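Local coordinates for putative major capsid protein (Cafeteriavirus-dependent mavirus, PDB 6G44) that probably forms the icosahedral shell of the virophage mavirus, assembling as trimers of double jelly-roll subunits, at residues 75-80 with 101-106. Numbering follows the deposited sequence.
Sequences LRVSFT and FPVNRS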
# COMPACT_ATOMS: atom_id res chain seq x y z
N LEU C 75 5.11 26.37 -0.77
CA LEU C 75 6.22 27.14 -1.29
C LEU C 75 6.81 26.44 -2.49
O LEU C 75 7.13 25.23 -2.44
CB LEU C 75 7.29 27.31 -0.20
CG LEU C 75 6.85 28.06 1.05
CD1 LEU C 75 7.86 27.96 2.18
CD2 LEU C 75 6.57 29.53 0.74
N ARG C 76 6.99 27.18 -3.59
CA ARG C 76 7.63 26.69 -4.80
C ARG C 76 9.01 27.31 -4.85
O ARG C 76 9.11 28.55 -4.94
CB ARG C 76 6.82 27.02 -6.07
CG ARG C 76 7.48 26.56 -7.37
CD ARG C 76 6.88 27.32 -8.56
NE ARG C 76 7.34 26.83 -9.86
CZ ARG C 76 8.43 27.24 -10.52
NH1 ARG C 76 9.27 28.15 -10.01
NH2 ARG C 76 8.70 26.70 -11.72
N VAL C 77 10.04 26.49 -4.78
CA VAL C 77 11.43 26.96 -4.88
C VAL C 77 12.03 26.46 -6.15
O VAL C 77 11.75 25.34 -6.60
CB VAL C 77 12.31 26.57 -3.69
CG1 VAL C 77 11.80 27.21 -2.40
CG2 VAL C 77 12.47 25.07 -3.57
N SER C 78 12.86 27.30 -6.77
CA SER C 78 13.64 26.90 -7.91
C SER C 78 15.06 27.42 -7.74
O SER C 78 15.25 28.50 -7.18
CB SER C 78 13.03 27.36 -9.22
OG SER C 78 13.02 28.74 -9.31
N PHE C 79 16.02 26.63 -8.16
CA PHE C 79 17.42 27.04 -8.06
C PHE C 79 18.27 26.14 -8.91
O PHE C 79 17.82 25.09 -9.38
CB PHE C 79 17.88 26.98 -6.61
CG PHE C 79 17.70 25.61 -5.97
CD1 PHE C 79 18.69 24.64 -6.07
CD2 PHE C 79 16.51 25.30 -5.32
CE1 PHE C 79 18.51 23.38 -5.50
CE2 PHE C 79 16.32 24.04 -4.75
CZ PHE C 79 17.33 23.09 -4.85
N THR C 80 19.53 26.54 -9.07
CA THR C 80 20.54 25.73 -9.69
C THR C 80 21.57 25.36 -8.64
O THR C 80 22.01 26.23 -7.89
CB THR C 80 21.22 26.48 -10.87
OG1 THR C 80 20.24 26.79 -11.87
CG2 THR C 80 22.34 25.65 -11.48
N PHE C 101 11.98 16.25 2.54
CA PHE C 101 11.29 17.52 2.90
C PHE C 101 12.25 18.71 2.80
O PHE C 101 12.47 19.42 3.79
CB PHE C 101 10.60 17.44 4.27
CG PHE C 101 9.76 16.20 4.41
CD1 PHE C 101 8.51 16.18 3.86
CD2 PHE C 101 10.27 15.04 4.98
CE1 PHE C 101 7.74 15.04 3.87
CE2 PHE C 101 9.51 13.87 4.98
CZ PHE C 101 8.25 13.88 4.43
N PRO C 102 12.83 18.89 1.61
CA PRO C 102 13.94 19.88 1.51
C PRO C 102 13.52 21.32 1.74
O PRO C 102 14.37 22.12 2.16
CB PRO C 102 14.45 19.67 0.09
CG PRO C 102 13.26 19.16 -0.66
CD PRO C 102 12.55 18.25 0.31
N VAL C 103 12.27 21.66 1.49
CA VAL C 103 11.80 23.02 1.77
C VAL C 103 11.70 23.23 3.26
O VAL C 103 12.27 24.18 3.79
CB VAL C 103 10.50 23.37 1.04
CG1 VAL C 103 9.90 24.69 1.51
CG2 VAL C 103 10.74 23.36 -0.46
N ASN C 104 10.99 22.37 3.98
CA ASN C 104 10.85 22.58 5.43
C ASN C 104 12.18 22.38 6.19
O ASN C 104 12.41 23.05 7.20
CB ASN C 104 9.69 21.75 5.99
CG ASN C 104 8.36 22.31 5.58
OD1 ASN C 104 7.90 23.29 6.16
ND2 ASN C 104 7.71 21.67 4.58
N ARG C 105 13.06 21.51 5.68
CA ARG C 105 14.41 21.37 6.25
C ARG C 105 15.21 22.66 6.21
O ARG C 105 16.12 22.85 7.02
CB ARG C 105 15.22 20.32 5.51
CG ARG C 105 14.98 18.89 5.94
CD ARG C 105 15.96 17.92 5.26
NE ARG C 105 17.37 18.28 5.40
CZ ARG C 105 18.19 17.87 6.37
NH1 ARG C 105 19.48 18.25 6.37
NH2 ARG C 105 17.75 17.09 7.36
N SER C 106 14.87 23.51 5.24
CA SER C 106 15.60 24.76 4.98
C SER C 106 15.03 25.95 5.76
O SER C 106 15.47 27.08 5.52
CB SER C 106 15.55 25.06 3.49
OG SER C 106 16.28 24.08 2.77
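V103 sets its two methyl groups against two residues of strand 74-84, one branch for each. Its CG1 lies 3.9 Å from CD1 of L75 and 4.1 Å from CB of the same leucine, whereas CG2 meets CG2 of V77 at 3.9 Å. The valine thus straddles two residues, i and i+2, whose side chains project from the same face of the strand, and all three side chains are buried. With CG1 anti to the backbone N (chi1 171°) and CG2 beside that N, the fork is turned so that CG1 faces L75 and CG2 faces V77. L75 is crossed at a slant by the valine branch, while the V77 and V103 side chains run past each other in opposite senses. The contact is small, burying 129 Å² over the two segments, and wholly apolar.

The short helix that carries V103 is held within itself and by its neighbours. OG of S106 reaches back to O of P102 at 2.8 Å, nearly in line with the carbonyl (C=O...OG 172°), and N of R105 bonds O of F101 at 2.9 Å. Around it, N104 gives its amide N to E204 and A205 and its amide O to V207, and R105 forms a salt bridge with D351 and bonds the carbonyls of E239 and N240. Strand 195-205 pairs with L75, V77 and F79 through E204, V202 and F200, and V202 also touches V103, so the same neighbouring strand borders both partners. Strand 258-273 lies along the other edge of 74-84 and brings F264 and I266 against V77. The short helix lies against the sheet face that carries L75 and V77, a buried helix-on-sheet contact consistent with the interior of one jelly roll of a double jelly-roll capsid protein.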